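Local coordinates for nucleosome assembly protein 1, putative (Plasmodium falciparum, PDB 3FS3) that probably binds histones and acts as a chaperone in nucleosome assembly, as other members of the NAP family do, at residues V138-I143 and L160-A165. Numbering follows the deposited sequence.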
loop_
_atom_site.group_PDB
_atom_site.type_symbol
_atom_site.label_atom_id
_atom_site.label_comp_id
_atom_site.label_asym_id
_atom_site.label_seq_id
_atom_site.Cartn_x
_atom_site.Cartn_y
_atom_site.Cartn_z
ATOM N N VAL A 138 -9.756 30.087 0.079
ATOM C CA VAL A 138 -9.849 30.777 -1.198
ATOM C C VAL A 138 -8.566 31.577 -1.470
ATOM O O VAL A 138 -8.340 32.030 -2.589
ATOM C CB VAL A 138 -11.059 31.747 -1.246
ATOM C CG1 VAL A 138 -12.372 30.960 -1.114
ATOM C CG2 VAL A 138 -10.939 32.791 -0.144
ATOM N N TYR A 139 -7.736 31.753 -0.446
ATOM C CA TYR A 139 -6.476 32.481 -0.597
ATOM C C TYR A 139 -5.343 31.526 -0.975
ATOM O O TYR A 139 -4.210 31.946 -1.193
ATOM C CB TYR A 139 -6.124 33.196 0.710
ATOM C CG TYR A 139 -6.971 34.422 0.962
ATOM C CD1 TYR A 139 -6.605 35.659 0.432
ATOM C CD2 TYR A 139 -8.170 34.340 1.679
ATOM C CE1 TYR A 139 -7.406 36.786 0.601
ATOM C CE2 TYR A 139 -8.989 35.467 1.852
ATOM C CZ TYR A 139 -8.596 36.685 1.304
ATOM O OH TYR A 139 -9.398 37.799 1.414
ATOM N N LEU A 140 -5.658 30.239 -1.055
ATOM C CA LEU A 140 -4.665 29.227 -1.386
ATOM C C LEU A 140 -4.153 29.424 -2.827
ATOM O O LEU A 140 -4.944 29.504 -3.770
ATOM C CB LEU A 140 -5.298 27.837 -1.180
ATOM C CG LEU A 140 -4.424 26.647 -0.768
ATOM C CD1 LEU A 140 -3.423 27.064 0.300
ATOM C CD2 LEU A 140 -5.308 25.511 -0.263
ATOM N N ASN A 141 -2.832 29.556 -2.982
ATOM C CA ASN A 141 -2.215 29.744 -4.299
ATOM C C ASN A 141 -1.631 28.451 -4.832
ATOM O O ASN A 141 -1.597 28.226 -6.042
ATOM C CB ASN A 141 -1.071 30.767 -4.254
ATOM C CG ASN A 141 -1.537 32.192 -4.501
ATOM O OD1 ASN A 141 -2.657 32.427 -4.959
ATOM N ND2 ASN A 141 -0.667 33.152 -4.216
ATOM N N ASP A 142 -1.160 27.594 -3.934
ATOM C CA ASP A 142 -0.551 26.364 -4.398
ATOM C C ASP A 142 -0.284 25.387 -3.268
ATOM O O ASP A 142 -0.082 25.783 -2.116
ATOM C CB ASP A 142 0.757 26.717 -5.115
ATOM C CG ASP A 142 1.345 25.550 -5.897
ATOM O OD1 ASP A 142 0.580 24.708 -6.410
ATOM O OD2 ASP A 142 2.586 25.494 -6.018
ATOM N N ILE A 143 -0.309 24.106 -3.614
ATOM C CA ILE A 143 -0.030 23.023 -2.681
ATOM C C ILE A 143 1.045 22.200 -3.369
ATOM O O ILE A 143 0.880 21.800 -4.524
ATOM C CB ILE A 143 -1.252 22.118 -2.434
ATOM C CG1 ILE A 143 -2.426 22.940 -1.910
ATOM C CG2 ILE A 143 -0.894 21.042 -1.406
ATOM C CD1 ILE A 143 -3.652 22.093 -1.589
ATOM N N LEU A 160 4.599 18.638 2.971
ATOM C CA LEU A 160 3.520 19.270 2.216
ATOM C C LEU A 160 3.520 20.778 2.467
ATOM O O LEU A 160 3.541 21.219 3.611
ATOM C CB LEU A 160 2.174 18.688 2.640
ATOM C CG LEU A 160 1.920 17.218 2.330
ATOM C CD1 LEU A 160 0.573 16.819 2.930
ATOM C CD2 LEU A 160 1.949 16.983 0.815
ATOM N N SER A 161 3.501 21.571 1.401
ATOM C CA SER A 161 3.502 23.024 1.552
ATOM C C SER A 161 2.245 23.655 0.971
ATOM O O SER A 161 1.833 23.333 -0.141
ATOM C CB SER A 161 4.733 23.637 0.878
ATOM O OG SER A 161 5.926 23.192 1.498
ATOM N N PHE A 162 1.645 24.551 1.745
ATOM C CA PHE A 162 0.434 25.264 1.358
ATOM C C PHE A 162 0.785 26.751 1.234
ATOM O O PHE A 162 1.042 27.427 2.233
ATOM C CB PHE A 162 -0.643 25.045 2.423
ATOM C CG PHE A 162 -1.042 23.599 2.595
ATOM C CD1 PHE A 162 -2.240 23.123 2.069
ATOM C CD2 PHE A 162 -0.199 22.709 3.249
ATOM C CE1 PHE A 162 -2.592 21.779 2.194
ATOM C CE2 PHE A 162 -0.540 21.363 3.380
ATOM C CZ PHE A 162 -1.743 20.897 2.848
ATOM N N TYR A 163 0.812 27.247 0.000
ATOM C CA TYR A 163 1.157 28.636 -0.259
ATOM C C TYR A 163 -0.090 29.508 -0.264
ATOM O O TYR A 163 -1.057 29.224 -0.973
ATOM C CB TYR A 163 1.890 28.743 -1.599
ATOM C CG TYR A 163 3.207 27.996 -1.616
ATOM C CD1 TYR A 163 4.426 28.670 -1.496
ATOM C CD2 TYR A 163 3.234 26.604 -1.712
ATOM C CE1 TYR A 163 5.639 27.973 -1.466
ATOM C CE2 TYR A 163 4.432 25.905 -1.683
ATOM C CZ TYR A 163 5.630 26.591 -1.556
ATOM O OH TYR A 163 6.804 25.879 -1.483
ATOM N N PHE A 164 -0.062 30.573 0.526
ATOM C CA PHE A 164 -1.209 31.465 0.626
ATOM C C PHE A 164 -0.886 32.879 0.171
ATOM O O PHE A 164 0.209 33.391 0.416
ATOM C CB PHE A 164 -1.697 31.523 2.078
ATOM C CG PHE A 164 -2.365 30.268 2.548
ATOM C CD1 PHE A 164 -3.747 30.128 2.462
ATOM C CD2 PHE A 164 -1.618 29.234 3.100
ATOM C CE1 PHE A 164 -4.376 28.985 2.924
ATOM C CE2 PHE A 164 -2.241 28.081 3.565
ATOM C CZ PHE A 164 -3.624 27.957 3.478
ATOM N N ALA A 165 -1.846 33.510 -0.493
ATOM C CA ALA A 165 -1.667 34.884 -0.927
ATOM C C ALA A 165 -1.854 35.718 0.332
ATOM O O ALA A 165 -2.357 35.223 1.342
ATOM C CB ALA A 165 -2.723 35.252 -1.964
#
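Leu-140 and Phe-164 face each other as a non-hydrogen-bonded pair next to a classic beta bulge, which illustrates how an antiparallel hairpin can take in one extra residue, so that Leu-140 before it and Ile-143 after it fall on the same face of the sheet. Strands 140-147 and 158-164 form this hairpin at one side of the four-stranded antiparallel sheet of the NAP domain, with strand 140-147 outermost within the chain. Asn-141 and Asp-142 both sit opposite Tyr-163, whose O takes a short, nearly straight bond from Asn-141 N (2.7 Å) and a weak one from Asp-142 N (3.4 Å). Tyr-163 N completes the bulge by giving its hydrogen to Asp-142 O at 2.7 Å, and regular pairing resumes with Ile-143 opposite Phe-162.

Leu-140, Ile-143 and Phe-162 share one face of the sheet with Phe-164. There CD1 of Leu-140 does double duty: it lies over a face of the Phe-164 ring in a close CH-pi contact, 3.4 Å from the centroid and 18° off the normal, and near the plane of the Phe-162 ring at its edge. Ile-143 meets Phe-162 otherwise, with CG2 over one ring face and CD1 3.9 Å from CE1. With CG1 beside the backbone N (chi1 -58°), CG2 stands anti to that nitrogen, and both branches reach the ring. Trp-115 of helix 114-120 and Ile-277 of helix 260-289 pack against this apolar layer, and Phe-170 and Phe-241 add edge-to-face partners for Phe-164 and Phe-162.

On the reverse face, the Tyr-163 ring turns its edge to Asp-142 O, which lies in the ring plane. Asn-141, whose OD1 accepts a hydrogen bond from Thr-108 N, rests its amide against the last residue of segment 160-165, ND2 lying 3.7 Å from Ala-165 CB.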